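Local coordinates for protein glycosyl hydrolase (Streptomyces cattleya, PDB 7LR8) that probably hydrolyses the beta-1,4 linkage between mannose and N-acetylglucosamine in N-glycan core fragments, as a glycoside hydrolase of family 5, subfamily 18, at residues P107-T112 with P122-G127; N117-P122 with N152-F157; P60-N65 with A129-T134; D175-M180 with H193-Y198. The protein carries 1 engineered substitution. One frame throughout, in Å; residues are numbered along the deposited sequence.

Contact 1 of 4, residues P107-T112 with P122-G127; sequences PAWTTT and PDVVSG. With AE3 (2-(2-ethoxyethoxy)ethanol), chain F.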
# COMPACT_ATOMS: atom_id res chain seq x y z
N PRO B 107 1.05 3.54 3.67
CA PRO B 107 2.31 2.81 3.84
C PRO B 107 2.10 1.53 4.64
O PRO B 107 1.25 1.46 5.52
CB PRO B 107 3.20 3.81 4.60
CG PRO B 107 2.56 5.17 4.37
CD PRO B 107 1.09 4.88 4.30
N ALA B 108 2.92 0.53 4.33
CA ALA B 108 2.80 -0.76 5.00
C ALA B 108 2.99 -0.63 6.50
O ALA B 108 2.44 -1.43 7.27
CB ALA B 108 3.82 -1.75 4.42
N TRP B 109 3.72 0.39 6.94
CA TRP B 109 4.00 0.58 8.35
C TRP B 109 2.87 1.29 9.08
O TRP B 109 3.03 1.60 10.27
CB TRP B 109 5.32 1.32 8.53
CG TRP B 109 5.51 2.56 7.70
CD1 TRP B 109 6.04 2.63 6.44
CD2 TRP B 109 5.24 3.91 8.10
NE1 TRP B 109 6.11 3.95 6.03
CE2 TRP B 109 5.62 4.75 7.02
CE3 TRP B 109 4.72 4.50 9.26
CZ2 TRP B 109 5.47 6.15 7.07
CZ3 TRP B 109 4.60 5.88 9.32
CH2 TRP B 109 4.97 6.69 8.22
N THR B 110 1.74 1.54 8.42
CA THR B 110 0.55 2.06 9.07
C THR B 110 -0.61 1.07 9.11
O THR B 110 -1.66 1.41 9.65
CB THR B 110 0.06 3.35 8.37
OG1 THR B 110 -0.47 3.05 7.07
CG2 THR B 110 1.20 4.36 8.22
N THR B 111 -0.46 -0.13 8.54
CA THR B 111 -1.62 -0.99 8.30
C THR B 111 -1.38 -2.40 8.83
O THR B 111 -0.24 -2.79 9.15
CB THR B 111 -1.97 -1.03 6.79
OG1 THR B 111 -3.29 -1.53 6.60
CG2 THR B 111 -0.99 -1.89 6.03
N THR B 112 -2.49 -3.16 8.91
CA THR B 112 -2.62 -4.54 9.42
C THR B 112 -1.73 -4.81 10.63
O THR B 112 -2.05 -4.35 11.73
CB THR B 112 -2.37 -5.57 8.31
OG1 THR B 112 -1.04 -5.48 7.79
CG2 THR B 112 -3.35 -5.35 7.15
N PRO B 122 1.69 8.08 18.16
CA PRO B 122 2.87 8.96 18.32
C PRO B 122 3.93 8.75 17.26
O PRO B 122 4.54 9.73 16.81
CB PRO B 122 3.39 8.59 19.73
CG PRO B 122 2.24 7.93 20.41
CD PRO B 122 1.45 7.24 19.34
N ASP B 123 4.19 7.51 16.86
CA ASP B 123 5.28 7.27 15.92
C ASP B 123 4.86 7.57 14.48
O ASP B 123 5.66 8.13 13.72
CB ASP B 123 5.78 5.83 16.06
CG ASP B 123 6.46 5.59 17.41
OD1 ASP B 123 7.17 6.50 17.88
OD2 ASP B 123 6.26 4.50 18.00
N VAL B 124 3.62 7.26 14.10
CA VAL B 124 3.16 7.61 12.76
C VAL B 124 3.12 9.12 12.59
O VAL B 124 3.53 9.66 11.55
CB VAL B 124 1.78 6.99 12.47
CG1 VAL B 124 1.18 7.59 11.15
CG2 VAL B 124 1.90 5.48 12.40
N VAL B 125 2.64 9.82 13.61
CA VAL B 125 2.51 11.28 13.55
C VAL B 125 3.88 11.93 13.50
O VAL B 125 4.10 12.89 12.76
CB VAL B 125 1.66 11.79 14.72
CG1 VAL B 125 1.75 13.32 14.82
CG2 VAL B 125 0.22 11.39 14.52
N SER B 126 4.84 11.41 14.27
CA SER B 126 6.19 11.95 14.17
C SER B 126 6.76 11.68 12.78
O SER B 126 7.47 12.52 12.21
CB SER B 126 7.07 11.34 15.27
OG SER B 126 8.43 11.25 14.88
N GLY B 127 6.44 10.51 12.22
CA GLY B 127 6.89 10.21 10.87
C GLY B 127 6.29 11.14 9.82
O GLY B 127 6.98 11.56 8.89
C1 AE3 F . 3.27 15.11 22.28
C2 AE3 F . 2.59 13.77 22.58
O2 AE3 F . 2.97 12.82 21.63
C3 AE3 F . 1.91 12.02 21.20
C4 AE3 F . 1.60 12.36 19.74
O3 AE3 F . 0.25 12.11 19.47
C5 AE3 F . -0.12 12.31 18.14
C6 AE3 F . -0.81 13.67 17.98
O4 AE3 F . 0.15 14.66 17.73
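Apolar packing of an indole edge against the first turn of a helix joins Trp109, in the loop that follows strand 103-104, to Val124 near the start of helix 122-139. The outer corner of the six-membered ring does the touching: Trp109 CZ3 lies 4.1 Å from Val124 CA, which sits at the ring edge close to its plane, and the CG2 methyl of the same valine is equally near. Trp109 CG stands between the backbone N and the carbonyl carbon (chi1 48°), and from there the indole swings its far end toward the helix. Space for it is provided at Gly127, where a CB would fall 3.5 Å from Trp109 CH2. The next residue adds a looser touch, with Thr110 CG2 at 4.4 Å from Val124 CG1.

The loop gains its shape from a 3-10 turn at 108-110. Pro107 O accepts two bonds from one residue, from Thr110 N and, at 2.8 Å, from Thr110 OG1, the latter in the carbonyl plane on a lone pair, which fixes the rotation of the threonine. Its CG2 then lies on the same indole face as Pro107 CB. In the (beta/alpha)8 barrel of family 5, helix 122-139 belongs to the outer ring, and this contact lays the long loop before it along its flank. Trp109 NE1 donates to Gln63 O, and Phe103 of the second subunit packs on the same indole. On the helix side turned away from the loop, Val125 CG1 approaches O4 of the bound 2-(2-ethoxyethoxy)ethanol at 3.6 Å.

Contact 2 of 4, residues N117-P122 with N152-F157; sequences NLFTDP and NAINQF. Engineered in segment 152-157: Ala153 (natural residue Glu). With AE3 (2-(2-ethoxyethoxy)ethanol), chain F; BMA (beta-D-mannopyranose), chain D.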
# COMPACT_ATOMS: atom_id res chain seq x y z
N ASN B 117 -3.09 4.50 14.19
CA ASN B 117 -4.00 5.58 13.78
C ASN B 117 -3.23 6.74 13.15
O ASN B 117 -2.27 7.25 13.73
CB ASN B 117 -4.79 6.03 15.02
CG ASN B 117 -5.90 7.01 14.71
OD1 ASN B 117 -5.66 8.06 14.14
ND2 ASN B 117 -7.14 6.69 15.12
N LEU B 118 -3.67 7.15 11.94
CA LEU B 118 -2.97 8.17 11.16
C LEU B 118 -2.93 9.50 11.87
O LEU B 118 -2.04 10.33 11.60
CB LEU B 118 -3.64 8.37 9.79
CG LEU B 118 -3.51 7.23 8.80
CD1 LEU B 118 -4.19 7.66 7.48
CD2 LEU B 118 -2.04 6.86 8.58
N PHE B 119 -3.88 9.75 12.77
CA PHE B 119 -4.02 11.05 13.40
C PHE B 119 -3.53 11.10 14.84
O PHE B 119 -3.27 12.20 15.34
CB PHE B 119 -5.47 11.50 13.36
CG PHE B 119 -6.07 11.49 11.99
CD1 PHE B 119 -5.73 12.48 11.08
CD2 PHE B 119 -6.94 10.48 11.59
CE1 PHE B 119 -6.28 12.48 9.80
CE2 PHE B 119 -7.50 10.48 10.31
CZ PHE B 119 -7.16 11.48 9.42
N THR B 120 -3.39 9.96 15.52
CA THR B 120 -3.05 9.94 16.94
C THR B 120 -1.84 9.09 17.32
O THR B 120 -1.33 9.25 18.44
CB THR B 120 -4.23 9.45 17.79
OG1 THR B 120 -4.51 8.07 17.50
CG2 THR B 120 -5.48 10.31 17.53
N ASP B 121 -1.38 8.17 16.47
CA ASP B 121 -0.28 7.31 16.89
C ASP B 121 1.00 8.13 17.02
O ASP B 121 1.40 8.78 16.05
CB ASP B 121 -0.04 6.16 15.93
CG ASP B 121 1.10 5.28 16.39
OD1 ASP B 121 0.83 4.35 17.20
OD2 ASP B 121 2.27 5.52 15.99
N PRO B 122 1.69 8.08 18.16
CA PRO B 122 2.87 8.96 18.32
C PRO B 122 3.93 8.75 17.26
O PRO B 122 4.54 9.73 16.81
CB PRO B 122 3.39 8.59 19.73
CG PRO B 122 2.24 7.93 20.41
CD PRO B 122 1.45 7.24 19.34
N ASN B 152 -4.27 15.56 0.57
CA ASN B 152 -5.49 15.71 -0.24
C ASN B 152 -6.67 15.06 0.47
O ASN B 152 -6.82 13.83 0.46
CB ASN B 152 -5.31 15.09 -1.62
CG ASN B 152 -6.60 15.08 -2.40
OD1 ASN B 152 -7.26 16.10 -2.48
ND2 ASN B 152 -6.98 13.91 -2.94
N ALA B 153 -7.52 15.88 1.10
CA ALA B 153 -8.73 15.39 1.75
C ALA B 153 -8.42 14.25 2.71
O ALA B 153 -9.07 13.20 2.70
CB ALA B 153 -9.78 14.95 0.71
N ILE B 154 -7.40 14.47 3.55
CA ILE B 154 -7.02 13.45 4.53
C ILE B 154 -8.16 13.16 5.48
O ILE B 154 -8.24 12.05 6.02
CB ILE B 154 -5.74 13.89 5.30
CG1 ILE B 154 -5.11 12.69 6.02
CG2 ILE B 154 -6.05 14.99 6.30
CD1 ILE B 154 -4.29 11.82 5.09
N ASN B 155 -9.09 14.11 5.66
CA ASN B 155 -10.26 13.88 6.51
C ASN B 155 -11.09 12.68 6.06
O ASN B 155 -11.89 12.18 6.85
CB ASN B 155 -11.15 15.13 6.58
CG ASN B 155 -11.79 15.52 5.23
OD1 ASN B 155 -11.15 15.51 4.18
ND2 ASN B 155 -13.06 15.88 5.28
N GLN B 156 -10.94 12.22 4.81
CA GLN B 156 -11.76 11.08 4.40
C GLN B 156 -11.35 9.79 5.10
O GLN B 156 -12.11 8.82 5.05
CB GLN B 156 -11.71 10.90 2.87
CG GLN B 156 -10.38 10.36 2.33
CD GLN B 156 -10.40 8.88 2.05
OE1 GLN B 156 -11.36 8.34 1.49
NE2 GLN B 156 -9.33 8.19 2.44
N PHE B 157 -10.20 9.75 5.78
CA PHE B 157 -9.83 8.58 6.57
C PHE B 157 -10.47 8.58 7.95
O PHE B 157 -10.31 7.59 8.68
CB PHE B 157 -8.31 8.50 6.73
CG PHE B 157 -7.58 8.14 5.46
CD1 PHE B 157 -7.52 6.82 5.04
CD2 PHE B 157 -6.93 9.13 4.71
CE1 PHE B 157 -6.84 6.48 3.88
CE2 PHE B 157 -6.26 8.80 3.55
CZ PHE B 157 -6.21 7.47 3.13
C1 AE3 F . 3.27 15.11 22.28
C2 AE3 F . 2.59 13.77 22.58
O2 AE3 F . 2.97 12.82 21.63
C3 AE3 F . 1.91 12.02 21.20
C4 AE3 F . 1.60 12.36 19.74
O3 AE3 F . 0.25 12.11 19.47
C5 AE3 F . -0.12 12.31 18.14
C6 AE3 F . -0.81 13.67 17.98
O4 AE3 F . 0.15 14.66 17.73
C1 BMA D . -11.50 14.57 -5.09
C2 BMA D . -9.99 14.56 -5.50
C3 BMA D . -9.66 13.23 -6.13
C4 BMA D . -10.77 12.83 -7.20
C5 BMA D . -11.74 14.01 -7.46
C6 BMA D . -12.88 13.65 -8.40
O2 BMA D . -9.14 14.78 -4.38
O3 BMA D . -9.46 12.21 -5.11
O4 BMA D . -10.11 12.48 -8.39
O5 BMA D . -12.37 14.41 -6.23
O6 BMA D . -13.63 12.59 -7.77
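Leu118 and Phe119 reach across to Ile154 and Phe157, and the residue before them sets them up. Asn117 folds its side chain back in an Asx turn, its OD1 accepting from Phe119 N at 2.8 Å in the plane of the amide carbonyl. Leu118 then lays one methyl over the face of Phe157, with CD1 4.2 Å from the ring centroid and 18° off the normal. The opposite face of that ring carries Gln156 NE2, 3.1 Å above the ring plane, so the phenyl is covered from both sides.

Phe119 CG is anti to the carbonyl carbon (chi1 -54°), which sends its ring in edge first: CZ meets Ile154 O in the ring plane at 3.6 Å, CE1 slides along Ile154 CG1 at 4.0 Å, and CE2 nears Phe157 CB. An alanine here would lack the ring and would probably open a gap between Ile154 and Phe157 CB and leave Ile154 O without this aromatic edge. Farther on, Thr120 O comes within 3.3 Å of C5 of the bound 2-(2-ethoxyethoxy)ethanol, and Asp121 N-caps the helix through OD2 to Val124 N.

On the other segment Asn152 ND2 donates to O2 of the mannose at 2.7 Å. Ala153 is engineered; the natural glutamate, next to Asn152, is consistent with the Asn-Glu pair found at the end of barrel strand 4 in clan GH-A. The contact lies beyond strand 145-152, between the loop entering helix 122-139 and the 3-10 turn 154-157, while Trp176 of helix 170-187 packs against both Phe119 and Ile154.

Contact 3 of 4, residues P60-N65 with A129-T134; sequences PVFQPN and AEYLRT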
# COMPACT_ATOMS: atom_id res chain seq x y z
N PRO B 60 3.38 6.47 0.30
CA PRO B 60 4.16 5.23 0.49
C PRO B 60 5.36 5.11 -0.42
O PRO B 60 6.32 4.41 -0.08
CB PRO B 60 3.14 4.11 0.20
CG PRO B 60 1.79 4.76 0.21
CD PRO B 60 2.03 6.18 -0.22
N VAL B 61 5.34 5.76 -1.59
CA VAL B 61 6.52 5.75 -2.45
C VAL B 61 7.60 6.68 -1.91
O VAL B 61 8.79 6.38 -1.99
CB VAL B 61 6.11 6.11 -3.89
CG1 VAL B 61 7.35 6.28 -4.78
CG2 VAL B 61 5.19 5.05 -4.44
N PHE B 62 7.20 7.81 -1.32
CA PHE B 62 8.17 8.74 -0.77
C PHE B 62 8.70 8.29 0.59
O PHE B 62 9.87 8.54 0.90
CB PHE B 62 7.56 10.14 -0.65
CG PHE B 62 7.59 10.93 -1.92
CD1 PHE B 62 6.97 10.45 -3.08
CD2 PHE B 62 8.24 12.15 -1.97
CE1 PHE B 62 7.01 11.20 -4.26
CE2 PHE B 62 8.27 12.90 -3.14
CZ PHE B 62 7.66 12.41 -4.28
N GLN B 63 7.88 7.62 1.39
CA GLN B 63 8.26 7.21 2.75
C GLN B 63 7.88 5.74 2.95
O GLN B 63 6.95 5.42 3.68
CB GLN B 63 7.58 8.11 3.78
CG GLN B 63 8.14 7.97 5.21
CD GLN B 63 7.54 8.98 6.17
OE1 GLN B 63 6.45 9.51 5.93
NE2 GLN B 63 8.24 9.25 7.27
N PRO B 64 8.61 4.82 2.30
CA PRO B 64 8.20 3.41 2.32
C PRO B 64 8.41 2.74 3.67
O PRO B 64 7.82 1.68 3.90
CB PRO B 64 9.10 2.77 1.26
CG PRO B 64 10.33 3.67 1.25
CD PRO B 64 9.75 5.05 1.41
N ASN B 65 9.26 3.31 4.50
CA ASN B 65 9.47 2.91 5.88
C ASN B 65 9.41 4.18 6.72
O ASN B 65 9.78 5.25 6.25
CB ASN B 65 10.82 2.19 6.03
CG ASN B 65 11.14 1.82 7.46
OD1 ASN B 65 11.57 2.67 8.23
ND2 ASN B 65 10.94 0.56 7.81
N ALA B 129 5.19 14.24 10.34
CA ALA B 129 5.76 15.58 10.53
C ALA B 129 7.13 15.68 9.89
O ALA B 129 7.45 16.69 9.26
CB ALA B 129 5.82 15.91 12.03
N GLU B 130 7.97 14.65 10.05
CA GLU B 130 9.31 14.71 9.47
C GLU B 130 9.25 14.67 7.95
O GLU B 130 10.05 15.34 7.28
CB GLU B 130 10.16 13.55 10.01
CG GLU B 130 11.63 13.54 9.54
CD GLU B 130 12.40 14.85 9.78
OE1 GLU B 130 11.99 15.73 10.57
OE2 GLU B 130 13.45 14.99 9.13
N TYR B 131 8.31 13.90 7.40
CA TYR B 131 8.08 13.85 5.96
C TYR B 131 7.69 15.22 5.41
O TYR B 131 8.30 15.71 4.45
CB TYR B 131 7.00 12.80 5.68
CG TYR B 131 6.35 12.80 4.33
CD1 TYR B 131 7.06 12.49 3.18
CD2 TYR B 131 5.00 13.09 4.21
CE1 TYR B 131 6.43 12.47 1.92
CE2 TYR B 131 4.36 13.08 2.95
CZ TYR B 131 5.09 12.78 1.82
OH TYR B 131 4.48 12.74 0.58
N LEU B 132 6.70 15.87 6.03
CA LEU B 132 6.26 17.18 5.54
C LEU B 132 7.36 18.23 5.69
O LEU B 132 7.58 19.04 4.79
CB LEU B 132 5.00 17.63 6.27
CG LEU B 132 3.70 16.85 6.06
CD1 LEU B 132 2.61 17.45 6.93
CD2 LEU B 132 3.31 16.88 4.59
N ARG B 133 8.04 18.23 6.84
CA ARG B 133 9.16 19.14 7.03
C ARG B 133 10.24 18.93 5.97
O ARG B 133 10.82 19.89 5.46
CB ARG B 133 9.75 18.94 8.43
CG ARG B 133 10.70 20.06 8.87
CD ARG B 133 11.66 19.60 9.97
NE ARG B 133 12.48 18.48 9.51
CZ ARG B 133 13.56 18.60 8.76
NH1 ARG B 133 13.99 19.81 8.38
NH2 ARG B 133 14.21 17.51 8.37
N THR B 134 10.53 17.66 5.66
CA THR B 134 11.57 17.33 4.69
C THR B 134 11.20 17.85 3.30
O THR B 134 12.04 18.44 2.61
CB THR B 134 11.79 15.81 4.66
OG1 THR B 134 12.38 15.40 5.90
CG2 THR B 134 12.75 15.41 3.55
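Tyr131 of helix 122-139 meets two consecutive residues, Phe62 and Gln63, at the point where helix 59-62 gives way to loop. Gln63 OE1 comes to 3.3 Å from Tyr131 CB and 3.7 Å from Tyr131 CG, with the amide and phenol planes 29° apart. Beside it Phe62 presses with CB rather than its ring, CB lying 3.6 Å from Tyr131 CE1. Gln63 has CG opposite the backbone N (chi1 -167°) and an extended chain beyond, and this straight reach delivers the amide to the tyrosine.

The second shell fixes the pair. Gln63 OE1 accepts from Trp59 NE1, and its NE2 donates to Arg66 O and Gly127 O, so both ends of the amide are engaged and its flip is settled. Tyr131 OH donates to Gly95 O, and the Trp59 ring meets the phenol.

Helix 59-62 follows barrel strand 52-55, and the contact joins this short turn to a helix of the barrel's outer ring. Between Gln63 and Tyr131 themselves the touch is one of carbon and amide oxygen, and OE1 does double duty: it packs on the tyrosine while its hydrogen bond comes from Trp59. The phenol OH likewise finds its partner outside, at Gly95 O, so the touch between the two side chains leaves no buried polar atom dependent on it.

Contact 4 of 4, residues D175-M180 with H193-Y198; sequences DWLRRM and HLHAEY. With AE3 (2-(2-ethoxyethoxy)ethanol), chain F.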
# COMPACT_ATOMS: atom_id res chain seq x y z
N ASP B 175 -5.57 19.28 16.78
CA ASP B 175 -4.21 19.16 17.29
C ASP B 175 -3.28 18.56 16.24
O ASP B 175 -2.14 19.02 16.08
CB ASP B 175 -4.20 18.31 18.57
CG ASP B 175 -4.73 19.05 19.78
OD1 ASP B 175 -4.75 20.30 19.77
OD2 ASP B 175 -5.12 18.39 20.76
N TRP B 176 -3.75 17.54 15.52
CA TRP B 176 -2.95 16.92 14.46
C TRP B 176 -2.64 17.92 13.36
O TRP B 176 -1.49 18.03 12.91
CB TRP B 176 -3.68 15.71 13.89
CG TRP B 176 -2.94 14.98 12.83
CD1 TRP B 176 -1.93 14.07 13.01
CD2 TRP B 176 -3.13 15.10 11.42
NE1 TRP B 176 -1.49 13.61 11.79
CE2 TRP B 176 -2.22 14.22 10.80
CE3 TRP B 176 -4.00 15.86 10.62
CZ2 TRP B 176 -2.13 14.10 9.41
CZ3 TRP B 176 -3.92 15.72 9.23
CH2 TRP B 176 -3.00 14.85 8.64
N LEU B 177 -3.66 18.65 12.90
CA LEU B 177 -3.46 19.65 11.86
C LEU B 177 -2.40 20.66 12.27
O LEU B 177 -1.51 21.00 11.48
CB LEU B 177 -4.78 20.35 11.56
CG LEU B 177 -5.84 19.60 10.76
CD1 LEU B 177 -7.10 20.47 10.69
CD2 LEU B 177 -5.32 19.29 9.37
N ARG B 178 -2.49 21.17 13.50
CA ARG B 178 -1.52 22.17 13.95
C ARG B 178 -0.11 21.60 13.97
O ARG B 178 0.86 22.29 13.62
CB ARG B 178 -1.91 22.70 15.33
CG ARG B 178 -2.88 23.86 15.25
CD ARG B 178 -3.29 24.36 16.62
NE ARG B 178 -4.26 23.47 17.25
CZ ARG B 178 -5.57 23.64 17.20
NH1 ARG B 178 -6.38 22.77 17.79
NH2 ARG B 178 -6.08 24.69 16.57
N ARG B 179 0.02 20.33 14.38
CA ARG B 179 1.34 19.70 14.39
C ARG B 179 1.87 19.53 12.97
O ARG B 179 3.06 19.79 12.71
CB ARG B 179 1.27 18.36 15.10
CG ARG B 179 2.59 17.64 15.16
CD ARG B 179 2.62 16.71 16.34
NE ARG B 179 3.91 16.05 16.42
CZ ARG B 179 4.13 14.91 17.07
NH1 ARG B 179 3.12 14.31 17.70
NH2 ARG B 179 5.34 14.38 17.07
N MET B 180 1.02 19.10 12.04
CA MET B 180 1.44 18.97 10.65
C MET B 180 1.86 20.32 10.08
O MET B 180 2.91 20.43 9.42
CB MET B 180 0.32 18.36 9.80
CG MET B 180 -0.04 16.91 10.18
SD MET B 180 1.37 15.77 10.03
CE MET B 180 1.81 15.58 11.75
N HIS B 193 1.17 27.59 3.89
CA HIS B 193 0.90 26.24 4.37
C HIS B 193 -0.54 26.16 4.87
O HIS B 193 -0.97 26.98 5.69
CB HIS B 193 1.88 25.84 5.48
CG HIS B 193 3.31 25.99 5.09
ND1 HIS B 193 3.83 25.42 3.94
CD2 HIS B 193 4.33 26.67 5.66
CE1 HIS B 193 5.11 25.73 3.84
NE2 HIS B 193 5.44 26.50 4.87
N LEU B 194 -1.26 25.15 4.38
CA LEU B 194 -2.68 25.01 4.64
C LEU B 194 -3.02 23.52 4.70
O LEU B 194 -2.18 22.65 4.45
CB LEU B 194 -3.51 25.68 3.54
CG LEU B 194 -3.31 25.06 2.16
CD1 LEU B 194 -4.63 24.97 1.40
CD2 LEU B 194 -2.30 25.85 1.31
N HIS B 195 -4.28 23.24 4.99
CA HIS B 195 -4.82 21.89 4.88
C HIS B 195 -6.10 21.99 4.06
O HIS B 195 -6.67 23.07 3.92
CB HIS B 195 -5.07 21.27 6.26
CG HIS B 195 -6.21 21.88 7.01
ND1 HIS B 195 -7.45 21.28 7.09
CD2 HIS B 195 -6.31 23.04 7.70
CE1 HIS B 195 -8.26 22.04 7.80
NE2 HIS B 195 -7.59 23.11 8.18
N ALA B 196 -6.52 20.86 3.49
CA ALA B 196 -7.58 20.86 2.48
C ALA B 196 -8.46 19.65 2.70
O ALA B 196 -8.04 18.52 2.43
CB ALA B 196 -7.00 20.84 1.06
N GLU B 197 -9.67 19.88 3.18
CA GLU B 197 -10.58 18.79 3.54
C GLU B 197 -11.76 18.74 2.57
O GLU B 197 -12.24 19.78 2.11
CB GLU B 197 -11.08 18.97 4.97
CG GLU B 197 -9.97 19.30 6.00
CD GLU B 197 -8.79 18.34 5.96
OE1 GLU B 197 -7.66 18.76 6.32
OE2 GLU B 197 -8.96 17.17 5.57
N TYR B 198 -12.21 17.52 2.25
CA TYR B 198 -13.35 17.38 1.35
C TYR B 198 -14.65 17.75 2.07
O TYR B 198 -14.67 17.95 3.29
CB TYR B 198 -13.39 15.98 0.75
CG TYR B 198 -14.26 14.96 1.45
CD1 TYR B 198 -13.81 14.28 2.57
CD2 TYR B 198 -15.52 14.63 0.94
CE1 TYR B 198 -14.60 13.32 3.20
CE2 TYR B 198 -16.31 13.67 1.55
CZ TYR B 198 -15.84 13.02 2.68
OH TYR B 198 -16.65 12.07 3.28
C1 AE3 F . 3.27 15.11 22.28
C2 AE3 F . 2.59 13.77 22.58
O2 AE3 F . 2.97 12.82 21.63
C3 AE3 F . 1.91 12.02 21.20
C4 AE3 F . 1.60 12.36 19.74
O3 AE3 F . 0.25 12.11 19.47
C5 AE3 F . -0.12 12.31 18.14
C6 AE3 F . -0.81 13.67 17.98
O4 AE3 F . 0.15 14.66 17.73
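Leu177, on the inner side of helix 170-187, covers the imidazole of His195 on strand 194-196. Its CB points at the strand, and CG, opposite the carbonyl carbon (chi1 -75°), splits the chain into two methyls that divide the ring between them. CD1 stands over the face, 3.6 Å from the ring centroid and 15° off the normal, a CH-pi contact whose closest atom is His195 CE1. CD2 takes the inner end: it lies 3.6 Å from His195 CG, nearly as close to CB, and 3.9 Å from Glu197 OE1. The two side chains cross at about a right angle.

The packing belongs to a beta-alpha-beta unit of the (beta/alpha)8 barrel, in which helix 170-187 connects strand 145-152 to its parallel neighbour 194-196. Within the strand segment, His195 ND1 donates to the anti lone pair of Glu197 OE1 at 2.6 Å, with the acceptor close to the imidazole plane and an N-H...O angle of 160°. His195 NE2 gives its bond to His213 O, and Glu197 OE2 accepts from Asn155 N, so polar partners at the rim and leucine over one face fix the imidazole. A leucine in place of His195 would have no ring nitrogens and would probably leave both Glu197 OE1 and His213 O without this donor and take away the flat surface under Leu177 CD1.

Away from the strand, beside helix 122-139, Arg179 runs extended from CG to NE, and its NH1 donates to O4 of the bound 2-(2-ethoxyethoxy)ethanol at 3.0 Å.

In the fold
From the N terminus, residues 60-65, just past barrel strand 52-55, open the widest loop, which contact 3 closes at 129-134 on helix 122-139. Contact 1 opens and closes entirely within that span, folding the loop 107-112 onto the start of the same helix. Contact 2 begins at 117-122, sharing Pro122 with contact 1, and crosses both earlier contacts before it closes beyond strand 145-152. Only then does contact 4 follow in series, tying helix 170-187 to strand 194-196. Together they link successive beta-alpha units on one side of the barrel, and Val125 and Trp176 touch where contacts 1 and 4 meet.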